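Local structure of chitinase (Chromobacterium violaceum, 4TXG) at residues S181-I186 with V600-L605; D295-F300 with Q347-R352; G500-W505 with V575-E580; A655-G660 with V771-K776; F713-V718 with L755-Y760. The protein probably binds chitin and hydrolyses its O-glycosidic bonds, acting as a family 18 glycoside hydrolase. All blocks are in the same frame, centred on the assembly; numbering follows the deposited sequence.

Contact 1 of 5, residues S181-I186 with V600-L605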
# COMPACT_ATOMS: atom_id res chain seq x y z
N SER A 181 18.12 -3.18 -14.18
CA SER A 181 17.82 -2.52 -15.44
C SER A 181 16.33 -2.53 -15.78
O SER A 181 15.93 -2.00 -16.82
CB SER A 181 18.60 -3.17 -16.60
OG SER A 181 18.11 -4.47 -16.86
N LYS A 182 15.52 -3.13 -14.92
CA LYS A 182 14.10 -3.29 -15.21
C LYS A 182 13.19 -2.73 -14.11
O LYS A 182 11.98 -2.91 -14.16
CB LYS A 182 13.77 -4.77 -15.44
CG LYS A 182 14.66 -5.42 -16.50
CD LYS A 182 14.22 -6.84 -16.81
CE LYS A 182 15.17 -7.52 -17.80
NZ LYS A 182 15.39 -6.70 -19.02
N LEU A 183 13.79 -2.05 -13.14
CA LEU A 183 13.05 -1.47 -12.01
C LEU A 183 13.17 0.06 -11.95
O LEU A 183 14.03 0.65 -12.60
CB LEU A 183 13.56 -2.03 -10.67
CG LEU A 183 13.53 -3.53 -10.39
CD1 LEU A 183 14.11 -3.80 -9.03
CD2 LEU A 183 12.10 -4.03 -10.44
N THR A 184 12.31 0.69 -11.17
CA THR A 184 12.47 2.12 -10.92
C THR A 184 12.80 2.42 -9.45
O THR A 184 13.49 3.41 -9.15
CB THR A 184 11.22 2.93 -11.33
OG1 THR A 184 10.10 2.52 -10.53
CG2 THR A 184 10.91 2.73 -12.81
N HIS A 185 12.29 1.58 -8.55
CA HIS A 185 12.48 1.75 -7.10
C HIS A 185 12.70 0.39 -6.43
O HIS A 185 12.10 -0.61 -6.81
CB HIS A 185 11.27 2.41 -6.44
CG HIS A 185 10.94 3.78 -6.96
ND1 HIS A 185 10.38 3.99 -8.20
CD2 HIS A 185 11.06 5.00 -6.39
CE1 HIS A 185 10.19 5.28 -8.38
NE2 HIS A 185 10.59 5.92 -7.29
N ILE A 186 13.55 0.38 -5.41
CA ILE A 186 13.74 -0.79 -4.56
C ILE A 186 13.50 -0.42 -3.11
O ILE A 186 14.10 0.53 -2.61
CB ILE A 186 15.15 -1.37 -4.69
CG1 ILE A 186 15.45 -1.77 -6.14
CG2 ILE A 186 15.35 -2.54 -3.71
CD1 ILE A 186 16.95 -1.90 -6.42
N VAL A 600 3.39 -0.11 -10.38
CA VAL A 600 3.17 -1.41 -9.78
C VAL A 600 4.25 -1.67 -8.74
O VAL A 600 5.43 -1.36 -8.97
CB VAL A 600 3.18 -2.54 -10.85
CG1 VAL A 600 3.07 -3.91 -10.19
CG2 VAL A 600 2.04 -2.36 -11.87
N MET A 601 3.85 -2.22 -7.60
CA MET A 601 4.77 -2.62 -6.55
C MET A 601 4.64 -4.14 -6.43
O MET A 601 3.59 -4.68 -6.72
CB MET A 601 4.44 -1.89 -5.24
CG MET A 601 5.13 -2.40 -3.99
SD MET A 601 4.21 -3.79 -3.28
CE MET A 601 2.88 -2.91 -2.43
N PHE A 602 5.70 -4.85 -6.04
CA PHE A 602 5.54 -6.28 -5.78
C PHE A 602 6.33 -6.74 -4.57
O PHE A 602 7.41 -6.21 -4.27
CB PHE A 602 5.91 -7.10 -7.04
CG PHE A 602 7.24 -6.75 -7.63
CD1 PHE A 602 8.39 -7.39 -7.20
CD2 PHE A 602 7.34 -5.80 -8.63
CE1 PHE A 602 9.62 -7.08 -7.75
CE2 PHE A 602 8.57 -5.48 -9.18
CZ PHE A 602 9.71 -6.13 -8.74
N TRP A 603 5.74 -7.68 -3.84
CA TRP A 603 6.40 -8.40 -2.77
C TRP A 603 6.52 -9.85 -3.21
O TRP A 603 5.48 -10.45 -3.49
CB TRP A 603 5.57 -8.32 -1.48
CG TRP A 603 6.21 -9.04 -0.35
CD1 TRP A 603 6.22 -10.39 -0.14
CD2 TRP A 603 6.96 -8.46 0.71
NE1 TRP A 603 6.95 -10.69 0.99
CE2 TRP A 603 7.40 -9.52 1.54
CE3 TRP A 603 7.31 -7.14 1.05
CZ2 TRP A 603 8.17 -9.30 2.68
CZ3 TRP A 603 8.06 -6.93 2.18
CH2 TRP A 603 8.49 -8.00 2.99
N GLU A 604 7.71 -10.44 -3.30
CA GLU A 604 9.02 -9.82 -3.10
C GLU A 604 9.90 -10.25 -4.27
O GLU A 604 9.57 -11.19 -4.99
CB GLU A 604 9.65 -10.26 -1.78
CG GLU A 604 9.72 -11.79 -1.68
CD GLU A 604 10.50 -12.30 -0.48
OE1 GLU A 604 9.85 -12.84 0.46
OE2 GLU A 604 11.74 -12.19 -0.48
N LEU A 605 11.04 -9.58 -4.45
CA LEU A 605 11.92 -9.86 -5.58
C LEU A 605 12.31 -11.34 -5.69
O LEU A 605 12.32 -11.91 -6.78
CB LEU A 605 13.17 -8.98 -5.50
CG LEU A 605 12.92 -7.54 -5.94
CD1 LEU A 605 13.96 -6.59 -5.33
CD2 LEU A 605 12.99 -7.46 -7.46

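Contact 2 of 5, residues D295-F300 with Q347-R352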
# COMPACT_ATOMS: atom_id res chain seq x y z
N ASP A 295 13.96 12.68 12.98
CA ASP A 295 15.37 13.07 12.91
C ASP A 295 16.26 11.87 12.60
O ASP A 295 17.25 12.01 11.87
CB ASP A 295 15.80 13.74 14.21
CG ASP A 295 15.16 15.11 14.41
OD1 ASP A 295 14.64 15.70 13.44
OD2 ASP A 295 15.20 15.62 15.56
N SER A 296 15.93 10.70 13.14
CA SER A 296 16.73 9.51 12.91
C SER A 296 16.62 9.05 11.45
O SER A 296 17.57 8.49 10.90
CB SER A 296 16.34 8.36 13.86
OG SER A 296 15.13 7.73 13.47
N ALA A 297 15.47 9.30 10.83
CA ALA A 297 15.27 8.91 9.44
C ALA A 297 16.15 9.77 8.53
O ALA A 297 16.77 9.27 7.59
CB ALA A 297 13.80 9.03 9.04
N VAL A 298 16.20 11.07 8.82
CA VAL A 298 17.08 11.98 8.09
C VAL A 298 18.54 11.51 8.21
O VAL A 298 19.25 11.43 7.21
CB VAL A 298 16.95 13.43 8.60
CG1 VAL A 298 18.07 14.30 8.06
CG2 VAL A 298 15.58 14.02 8.22
N ALA A 299 18.97 11.18 9.42
CA ALA A 299 20.35 10.77 9.63
C ALA A 299 20.66 9.46 8.91
O ALA A 299 21.76 9.27 8.39
CB ALA A 299 20.65 10.64 11.12
N PHE A 300 19.68 8.56 8.90
CA PHE A 300 19.83 7.26 8.26
C PHE A 300 19.96 7.40 6.74
O PHE A 300 20.84 6.80 6.12
CB PHE A 300 18.64 6.37 8.61
CG PHE A 300 18.78 4.94 8.19
CD1 PHE A 300 18.36 4.52 6.93
CD2 PHE A 300 19.29 4.00 9.07
CE1 PHE A 300 18.48 3.18 6.56
CE2 PHE A 300 19.40 2.66 8.71
CZ PHE A 300 18.99 2.25 7.46
N GLN A 347 3.27 14.22 8.84
CA GLN A 347 3.49 15.65 8.70
C GLN A 347 4.89 16.03 9.17
O GLN A 347 5.58 16.85 8.55
CB GLN A 347 2.44 16.46 9.47
CG GLN A 347 2.65 17.96 9.30
CD GLN A 347 1.47 18.79 9.78
OE1 GLN A 347 0.41 18.26 10.12
NE2 GLN A 347 1.66 20.10 9.82
N THR A 348 5.33 15.41 10.27
CA THR A 348 6.64 15.72 10.83
C THR A 348 7.76 15.14 9.97
O THR A 348 8.79 15.77 9.74
CB THR A 348 6.76 15.19 12.27
OG1 THR A 348 5.68 15.72 13.05
CG2 THR A 348 8.09 15.64 12.90
N LEU A 349 7.56 13.92 9.49
CA LEU A 349 8.52 13.31 8.58
C LEU A 349 8.69 14.14 7.31
O LEU A 349 9.80 14.37 6.85
CB LEU A 349 8.06 11.90 8.25
CG LEU A 349 9.02 10.78 7.87
CD1 LEU A 349 10.23 10.72 8.78
CD2 LEU A 349 8.20 9.48 7.96
N ARG A 350 7.57 14.63 6.78
CA ARG A 350 7.56 15.49 5.59
C ARG A 350 8.36 16.76 5.85
O ARG A 350 9.20 17.17 5.04
CB ARG A 350 6.12 15.84 5.19
CG ARG A 350 6.00 16.82 4.01
CD ARG A 350 6.14 16.10 2.66
NE ARG A 350 7.53 15.87 2.29
CZ ARG A 350 7.92 14.91 1.45
NH1 ARG A 350 9.21 14.79 1.15
NH2 ARG A 350 7.03 14.07 0.92
N ASP A 351 8.11 17.37 7.00
CA ASP A 351 8.82 18.58 7.40
C ASP A 351 10.33 18.34 7.51
O ASP A 351 11.14 19.11 6.97
CB ASP A 351 8.27 19.10 8.73
CG ASP A 351 8.98 20.36 9.21
OD1 ASP A 351 10.07 20.24 9.81
OD2 ASP A 351 8.44 21.47 8.99
N ARG A 352 10.73 17.28 8.20
CA ARG A 352 12.16 17.05 8.43
C ARG A 352 12.87 16.68 7.14
O ARG A 352 13.99 17.13 6.88
CB ARG A 352 12.40 15.95 9.47
CG ARG A 352 11.84 16.27 10.85
CD ARG A 352 12.42 17.56 11.43
NE ARG A 352 11.96 17.70 12.81
CZ ARG A 352 10.80 18.25 13.17
NH1 ARG A 352 9.97 18.74 12.26
NH2 ARG A 352 10.47 18.31 14.45
O HOH W 1 13.04 17.35 15.57

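Contact 3 of 5, residues G500-W505 with V575-E580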
# COMPACT_ATOMS: atom_id res chain seq x y z
N GLY A 500 3.82 -28.46 4.11
CA GLY A 500 4.85 -29.29 3.50
C GLY A 500 5.31 -28.76 2.15
O GLY A 500 5.76 -27.62 2.04
N ILE A 501 5.19 -29.59 1.12
CA ILE A 501 5.62 -29.21 -0.23
C ILE A 501 4.76 -28.07 -0.77
O ILE A 501 5.14 -27.38 -1.72
CB ILE A 501 5.58 -30.41 -1.20
CG1 ILE A 501 6.37 -30.12 -2.48
CG2 ILE A 501 4.13 -30.82 -1.49
CD1 ILE A 501 6.56 -31.33 -3.38
N ASP A 502 3.60 -27.86 -0.14
CA ASP A 502 2.70 -26.76 -0.50
C ASP A 502 2.94 -25.47 0.29
O ASP A 502 2.15 -24.53 0.20
CB ASP A 502 1.24 -27.19 -0.30
CG ASP A 502 0.84 -28.35 -1.17
OD1 ASP A 502 1.32 -28.41 -2.33
OD2 ASP A 502 0.05 -29.20 -0.70
N ASN A 503 4.03 -25.41 1.05
CA ASN A 503 4.21 -24.33 2.02
C ASN A 503 5.69 -24.07 2.31
O ASN A 503 6.09 -23.89 3.45
CB ASN A 503 3.45 -24.70 3.31
CG ASN A 503 3.35 -23.55 4.31
OD1 ASN A 503 3.17 -22.39 3.94
ND2 ASN A 503 3.47 -23.89 5.59
N ILE A 504 6.52 -24.05 1.26
CA ILE A 504 7.97 -24.10 1.48
C ILE A 504 8.56 -22.79 2.02
O ILE A 504 9.66 -22.79 2.55
CB ILE A 504 8.73 -24.51 0.20
CG1 ILE A 504 8.83 -23.36 -0.82
CG2 ILE A 504 8.10 -25.75 -0.42
CD1 ILE A 504 9.82 -23.66 -1.97
N TRP A 505 7.82 -21.69 1.89
CA TRP A 505 8.28 -20.42 2.45
C TRP A 505 7.57 -20.13 3.77
O TRP A 505 7.32 -18.97 4.11
CB TRP A 505 8.06 -19.29 1.46
CG TRP A 505 9.26 -19.02 0.60
CD1 TRP A 505 10.38 -19.79 0.49
CD2 TRP A 505 9.46 -17.89 -0.25
NE1 TRP A 505 11.27 -19.21 -0.38
CE2 TRP A 505 10.72 -18.04 -0.85
CE3 TRP A 505 8.69 -16.77 -0.57
CZ2 TRP A 505 11.24 -17.10 -1.75
CZ3 TRP A 505 9.20 -15.84 -1.46
CH2 TRP A 505 10.47 -16.01 -2.04
N VAL A 575 -6.34 -29.27 -2.39
CA VAL A 575 -5.47 -28.12 -2.12
C VAL A 575 -5.66 -27.03 -3.17
O VAL A 575 -5.63 -27.29 -4.37
CB VAL A 575 -3.98 -28.54 -2.07
CG1 VAL A 575 -3.05 -27.30 -2.17
CG2 VAL A 575 -3.69 -29.32 -0.80
N PHE A 576 -5.90 -25.81 -2.69
CA PHE A 576 -6.05 -24.61 -3.51
C PHE A 576 -4.87 -23.69 -3.22
O PHE A 576 -4.69 -23.27 -2.08
CB PHE A 576 -7.38 -23.90 -3.18
CG PHE A 576 -7.63 -22.61 -3.93
CD1 PHE A 576 -7.01 -21.42 -3.57
CD2 PHE A 576 -8.58 -22.58 -4.95
CE1 PHE A 576 -7.28 -20.24 -4.26
CE2 PHE A 576 -8.86 -21.39 -5.63
CZ PHE A 576 -8.21 -20.23 -5.28
N LEU A 577 -4.06 -23.38 -4.24
CA LEU A 577 -2.96 -22.43 -4.07
C LEU A 577 -3.20 -21.23 -4.96
O LEU A 577 -3.24 -21.37 -6.17
CB LEU A 577 -1.61 -23.08 -4.41
CG LEU A 577 -1.17 -24.25 -3.53
CD1 LEU A 577 0.10 -24.88 -4.07
CD2 LEU A 577 -0.95 -23.77 -2.10
N SER A 578 -3.37 -20.06 -4.36
CA SER A 578 -3.54 -18.85 -5.16
C SER A 578 -2.21 -18.40 -5.73
O SER A 578 -1.24 -18.23 -5.00
CB SER A 578 -4.15 -17.72 -4.32
OG SER A 578 -4.14 -16.52 -5.07
N THR A 579 -2.15 -18.22 -7.05
CA THR A 579 -0.90 -17.86 -7.70
C THR A 579 -0.98 -16.52 -8.42
O THR A 579 -2.02 -15.86 -8.44
CB THR A 579 -0.46 -18.96 -8.70
OG1 THR A 579 -1.49 -19.15 -9.68
CG2 THR A 579 -0.22 -20.29 -7.97
N GLU A 580 0.14 -16.11 -8.99
CA GLU A 580 0.22 -14.90 -9.80
C GLU A 580 1.23 -15.22 -10.88
O GLU A 580 2.36 -15.61 -10.58
CB GLU A 580 0.66 -13.70 -8.94
CG GLU A 580 0.65 -12.35 -9.66
CD GLU A 580 -0.74 -11.71 -9.69
OE1 GLU A 580 -1.68 -12.32 -10.24
OE2 GLU A 580 -0.89 -10.59 -9.17

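Contact 4 of 5, residues A655-G660 with V771-K776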
# COMPACT_ATOMS: atom_id res chain seq x y z
N ALA A 655 -10.47 31.24 -11.02
CA ALA A 655 -10.37 31.99 -9.78
C ALA A 655 -10.63 31.07 -8.59
O ALA A 655 -11.24 30.01 -8.72
CB ALA A 655 -11.36 33.15 -9.77
N ALA A 656 -10.16 31.49 -7.42
CA ALA A 656 -10.34 30.68 -6.22
C ALA A 656 -10.96 31.49 -5.09
O ALA A 656 -11.04 32.71 -5.16
CB ALA A 656 -9.00 30.10 -5.78
N ILE A 657 -11.42 30.78 -4.07
CA ILE A 657 -11.91 31.43 -2.85
C ILE A 657 -11.40 30.61 -1.67
O ILE A 657 -11.27 29.39 -1.79
CB ILE A 657 -13.45 31.56 -2.84
CG1 ILE A 657 -13.93 32.40 -1.64
CG2 ILE A 657 -14.11 30.18 -2.87
CD1 ILE A 657 -15.42 32.72 -1.65
N ASP A 658 -11.09 31.25 -0.55
CA ASP A 658 -10.57 30.51 0.59
C ASP A 658 -11.69 29.96 1.46
O ASP A 658 -12.06 30.56 2.48
CB ASP A 658 -9.63 31.37 1.43
CG ASP A 658 -8.69 30.54 2.29
OD1 ASP A 658 -8.91 29.31 2.41
OD2 ASP A 658 -7.74 31.13 2.84
N VAL A 659 -12.24 28.84 1.03
CA VAL A 659 -13.23 28.10 1.80
C VAL A 659 -12.62 26.75 2.11
O VAL A 659 -12.05 26.10 1.22
CB VAL A 659 -14.56 27.95 1.03
CG1 VAL A 659 -15.53 27.05 1.78
CG2 VAL A 659 -15.18 29.33 0.81
N GLY A 660 -12.69 26.34 3.37
CA GLY A 660 -12.09 25.09 3.80
C GLY A 660 -13.13 24.01 4.02
O GLY A 660 -14.25 24.29 4.46
N VAL A 771 -16.77 26.17 -5.35
CA VAL A 771 -17.78 26.99 -4.69
C VAL A 771 -18.52 27.78 -5.77
O VAL A 771 -17.90 28.54 -6.52
CB VAL A 771 -17.15 27.95 -3.66
CG1 VAL A 771 -18.22 28.84 -3.02
CG2 VAL A 771 -16.40 27.15 -2.59
N GLY A 772 -19.83 27.58 -5.85
CA GLY A 772 -20.65 28.27 -6.83
C GLY A 772 -21.30 29.47 -6.17
O GLY A 772 -22.21 29.33 -5.35
N LEU A 773 -20.82 30.65 -6.52
CA LEU A 773 -21.15 31.87 -5.80
C LEU A 773 -21.58 32.97 -6.75
O LEU A 773 -20.80 33.40 -7.59
CB LEU A 773 -19.93 32.32 -4.99
CG LEU A 773 -19.94 33.68 -4.31
CD1 LEU A 773 -21.09 33.78 -3.33
CD2 LEU A 773 -18.61 33.91 -3.61
N ASN A 774 -22.83 33.41 -6.62
CA ASN A 774 -23.39 34.46 -7.48
C ASN A 774 -23.10 34.26 -8.98
O ASN A 774 -22.67 35.19 -9.66
CB ASN A 774 -22.89 35.83 -7.04
CG ASN A 774 -23.38 36.21 -5.66
OD1 ASN A 774 -22.67 36.83 -4.88
ND2 ASN A 774 -24.62 35.82 -5.35
N GLY A 775 -23.32 33.05 -9.47
CA GLY A 775 -23.19 32.79 -10.90
C GLY A 775 -21.81 32.40 -11.40
O GLY A 775 -21.65 32.06 -12.58
N LYS A 776 -20.82 32.42 -10.53
CA LYS A 776 -19.45 32.08 -10.92
C LYS A 776 -18.94 30.89 -10.10
O LYS A 776 -19.32 30.73 -8.93
CB LYS A 776 -18.53 33.29 -10.75
CG LYS A 776 -17.06 33.02 -11.07
CD LYS A 776 -16.47 34.11 -11.97
CE LYS A 776 -16.39 35.45 -11.26
NZ LYS A 776 -15.17 35.58 -10.42

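Contact 5 of 5, residues F713-V718 with L755-Y760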
# COMPACT_ATOMS: atom_id res chain seq x y z
N PHE A 713 -29.97 19.14 4.59
CA PHE A 713 -29.34 20.00 3.57
C PHE A 713 -29.63 19.57 2.12
O PHE A 713 -29.53 20.37 1.19
CB PHE A 713 -27.81 20.04 3.75
CG PHE A 713 -27.33 20.92 4.87
CD1 PHE A 713 -27.60 20.61 6.19
CD2 PHE A 713 -26.56 22.05 4.59
CE1 PHE A 713 -27.14 21.42 7.23
CE2 PHE A 713 -26.09 22.87 5.62
CZ PHE A 713 -26.39 22.55 6.94
N GLY A 714 -29.95 18.29 1.92
CA GLY A 714 -30.21 17.80 0.58
C GLY A 714 -28.97 17.49 -0.26
O GLY A 714 -29.03 17.51 -1.49
N LEU A 715 -27.85 17.20 0.41
CA LEU A 715 -26.64 16.74 -0.27
C LEU A 715 -26.94 15.55 -1.17
O LEU A 715 -27.63 14.62 -0.76
CB LEU A 715 -25.57 16.36 0.77
CG LEU A 715 -24.21 15.85 0.29
CD1 LEU A 715 -23.13 16.26 1.28
CD2 LEU A 715 -24.18 14.34 0.10
N LYS A 716 -26.43 15.57 -2.40
CA LYS A 716 -26.67 14.46 -3.31
C LYS A 716 -25.62 14.36 -4.41
O LYS A 716 -24.87 15.31 -4.66
CB LYS A 716 -28.05 14.58 -3.95
CG LYS A 716 -28.18 15.74 -4.92
CD LYS A 716 -29.63 15.91 -5.35
CE LYS A 716 -29.77 16.87 -6.52
NZ LYS A 716 -29.12 18.18 -6.27
N VAL A 717 -25.57 13.21 -5.07
CA VAL A 717 -24.71 13.05 -6.23
C VAL A 717 -25.34 13.72 -7.44
O VAL A 717 -26.49 13.43 -7.78
CB VAL A 717 -24.46 11.56 -6.52
CG1 VAL A 717 -23.75 11.37 -7.87
CG2 VAL A 717 -23.66 10.94 -5.38
N VAL A 718 -24.59 14.61 -8.09
CA VAL A 718 -25.09 15.27 -9.29
C VAL A 718 -24.48 14.65 -10.55
O VAL A 718 -24.97 14.87 -11.66
CB VAL A 718 -24.80 16.79 -9.28
CG1 VAL A 718 -25.72 17.47 -8.28
CG2 VAL A 718 -23.34 17.07 -8.95
N LEU A 755 -22.46 19.80 8.82
CA LEU A 755 -23.56 18.90 8.50
C LEU A 755 -23.09 17.47 8.61
O LEU A 755 -21.92 17.17 8.35
CB LEU A 755 -24.10 19.17 7.09
CG LEU A 755 -23.12 19.20 5.93
CD1 LEU A 755 -23.80 18.69 4.67
CD2 LEU A 755 -22.60 20.61 5.71
N ASP A 756 -23.99 16.59 9.02
CA ASP A 756 -23.67 15.18 9.12
C ASP A 756 -23.92 14.52 7.78
O ASP A 756 -24.97 14.70 7.18
CB ASP A 756 -24.51 14.52 10.21
CG ASP A 756 -24.26 15.13 11.58
OD1 ASP A 756 -23.08 15.19 11.99
OD2 ASP A 756 -25.24 15.55 12.22
N VAL A 757 -22.93 13.77 7.29
CA VAL A 757 -23.10 13.08 6.02
C VAL A 757 -23.10 11.59 6.29
O VAL A 757 -22.70 11.16 7.37
CB VAL A 757 -22.00 13.43 5.01
CG1 VAL A 757 -21.97 14.95 4.81
CG2 VAL A 757 -20.65 12.94 5.48
N VAL A 758 -23.59 10.80 5.34
CA VAL A 758 -23.58 9.35 5.51
C VAL A 758 -23.20 8.70 4.19
O VAL A 758 -23.74 9.06 3.14
CB VAL A 758 -24.94 8.78 5.96
CG1 VAL A 758 -24.89 7.27 6.05
CG2 VAL A 758 -25.31 9.33 7.29
N TYR A 759 -22.25 7.77 4.24
CA TYR A 759 -21.93 6.94 3.08
C TYR A 759 -21.55 5.54 3.58
O TYR A 759 -21.41 5.33 4.78
CB TYR A 759 -20.83 7.57 2.23
CG TYR A 759 -19.58 7.99 2.99
CD1 TYR A 759 -19.50 9.23 3.61
CD2 TYR A 759 -18.48 7.15 3.05
CE1 TYR A 759 -18.36 9.61 4.31
CE2 TYR A 759 -17.34 7.52 3.74
CZ TYR A 759 -17.29 8.75 4.37
OH TYR A 759 -16.14 9.12 5.04
N TYR A 760 -21.39 4.59 2.66
CA TYR A 760 -21.45 3.19 3.07
C TYR A 760 -20.18 2.36 2.92
O TYR A 760 -20.09 1.28 3.51
CB TYR A 760 -22.60 2.50 2.33
CG TYR A 760 -23.90 2.99 2.88
CD1 TYR A 760 -24.39 2.48 4.07
CD2 TYR A 760 -24.61 4.01 2.25
CE1 TYR A 760 -25.57 2.94 4.61
CE2 TYR A 760 -25.79 4.48 2.79
CZ TYR A 760 -26.27 3.94 3.97
OH TYR A 760 -27.45 4.39 4.52

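Contact 1 of 5, residues S181-I186 with V600-L605
L183 reaches across with its two methyls, one for each partner. CD2 meets the rim of the F602 ring in the ring plane, 3.6 Å from F602 CZ, while CD1 rests on the branch of L605, 4.1 Å from L605 CD2. L605 CD2 also lies at the edge of the same ring, so the phenyl meets both leucines rim-on. The leucine and phenylalanine side chains run nearly perpendicular to each other. F602 CG stands between its own backbone N and carbonyl carbon (chi1 50°), which swings the ring toward L183. Behind this first shell, F602 stacks on Y463, and L183 is backed by I156 and I178. The backbone beyond L183 is fixed at T184, whose OG1 lies 2.8 Å from H185 ND1 in a hydrogen bond and also binds the backbone N of I156. The peptide from W603 to E604 is cis, as in some related GH18 chitinases. Strands 185-193 and 599-603 pair with strand 155-161, one on each side, in the parallel barrel of the glycosyl hydrolase family 18 fold; the contact spans this shared neighbour, and helix 627-636 packs its T629 against both L183 and F602.

Contact 2 of 5, residues D295-F300 with Q347-R352
One water oxygen is gripped from both sides by D295 and R352: it donates to D295 OD2 at 2.8 Å and accepts from R352 NH2 at 3.0 Å. The two residues belong to helices 287-304 and 338-360, neighbours in the outer helical layer of the TIM barrel, whose axes here approach to 9.6 Å and cross at -41°. Alongside the water bridge, R352 NE makes a salt bridge with D295 OD1, long at 3.4 Å and weak as a hydrogen bond. The carboxylate comes to the edge of the guanidinium, its plane turned 40° from that of the arginine. R352 can serve two acids because its chain bends at chi2 (-58°): NH1 turns back to D351 OD1 of its own helix, 2.9 Å away, a salt bridge though angled and weak as a hydrogen bond, and completes a three-residue ionic network. D351 OD1 is shared further with R355, which would help spread the charge. T348 CG2 lies over one guanidinium face, near its rim, and probably limits its rotation. Below this polar fringe the packing is apolar and buried. A297 CB rests against L349 CD1 at 4.0 Å, with L199 of a short strand next to the alanine. V298 lies across the stem of R352, its CG2 3.9 Å from R352 CB and 3.7 Å from the carbonyl R352 O.

Contact 3 of 5, residues G500-W505 with V575-E580
D502 is the residue of this loop that meets V575 and L577, and the turn leading to it starts at G500, whose positive phi (64°) suits glycine. G500 O accepts N503 N at 3.0 Å, bending the chain through a short 3-10 segment, and I501 O is bound by H524. At D502, CG lies anti to the carbonyl carbon (chi1 -62°), which directs the carboxylate at the strand. OD2 sits against the valine methyls, 3.7 Å from V575 CG2 and 3.9 Å from V575 CG1, the two side chains meeting from opposite directions. L577 crosses D502 at about a right angle: its CD1 is 4.1 Å from D502 OD1, and its CD2 is 3.9 Å from D502 O. The surroundings belong to the alpha+beta insertion of GH18 chitinases, placed between the last two barrel strands, 457-462 and 599-603; strand 575-578 is part of its antiparallel sheet. A carboxylate pressed on aliphatic groups needs polar support, and it has it: OD2 forms a salt bridge with K573, OD1 a hydrogen bond with Y555. The lysine would favour the ionised form. D502 O is taken by N520 ND2, while L528 of helix 522-530 touches both D502 and L577. N503 then anchors the departing loop through E514 and the backbone N of S519, and W505 hydrogen-bonds Y540 with its indole NE1.

Contact 4 of 5, residues A655-G660 with V771-K776
Apolar contact carries this interface, with I657 at its centre. The two branches of I657 divide the work: CG2 meets V771 CG2 at 3.8 Å, and CD1 touches L773 CD2 at 3.9 Å. With CG1 anti to the backbone N (chi1 -173°) and chi2 also extended, the long branch reaches out to the leucine, crossing it at about a right angle. V659 adds a looser touch, its CB 4.1 Å from V771 CG2, so that one valine methyl lies against both I657 and V659. Backbone bonds shape each segment separately. D658 centres an inverse gamma turn, closed by a weak 3.0 Å bond from V659 N to I657 O; I657 and V659, on either side of it, both point toward strand 767-773, and the D658 carboxylate forms a salt bridge with R684. A type I' turn from L773 to K776 is closed by K776 N to L773 O at 3.1 Å, with L773 N to K776 O at 2.8 Å completing the pair. In the Chitinase C region, strand 656-657 runs parallel to 776-780 at the margin of one sheet, whereas 659-664 edges the other; 767-773 is hairpin partner to 776-780, whose Y778 packs on both I657 and L773.

Contact 5 of 5, residues F713-V718 with L755-Y760
The facing sheets of the C-terminal beta-sandwich meet here, where the loop leading into edge strand 716-719 drops F713 and L715 onto strand 752-758. F713 presents a face of its ring to L755 in a CH-pi contact: L755 CB stands 3.9 Å from the F713 ring centroid, 18° off the normal and displaced toward the rim. The closest ring atom is F713 CE1, 3.8 Å from L755 CB. The leucine methyls lie against the same ring, with L755 CD1 4.2 Å from F713 CG and L755 CD2 4.2 Å from F713 CE2, so the branch follows the aromatic surface. L755 CG is held between its backbone N and carbonyl carbon (chi1 52°), which turns both methyls to F713. Two residues on, L715 bridges a pair of residues on the strand: its CD1 is 3.9 Å from V757 CG1 and 4.2 Å from L755 CD1. This is interior packing of a sandwich: L715 also touches V737 and V739 of strand 734-740, in the sheet that 716-719 edges, while L755 and V757 both pack on L679 of the other. G714 lets the chain turn between the two hydrophobic residues, with a positive phi of 80°. D709 braces that turn, OD2 accepting F713 N and OD1 accepting L715 N. Across the contact, D756 N is held by S711 OG, tying strand 752-758 to the same loop region. A bound cesium ion lies about 4 Å from the side chain of F713.

Overall arrangement
Reading from the N terminus, contact 1 opens at 181-186 and closes only at 600-605, a loop that contains most of the family 18 region and brings strands on either side of 155-161 together. Within it, contact 2 closes a short loop between two outer barrel helices; contact 3 follows in series and ties a loop to the sheet of the insertion. Contacts 1 and 3 touch, E604 OE1 lying 3.6 Å from W505 CZ3. The chain then enters the C-terminal sandwich, where contact 4 spans nearly its whole length and encloses contact 5, their centres about 20 Å apart; contact 5 packs one sheet on the other, and contact 4 does so through V659, its I657 packing within one sheet. No two loops cross.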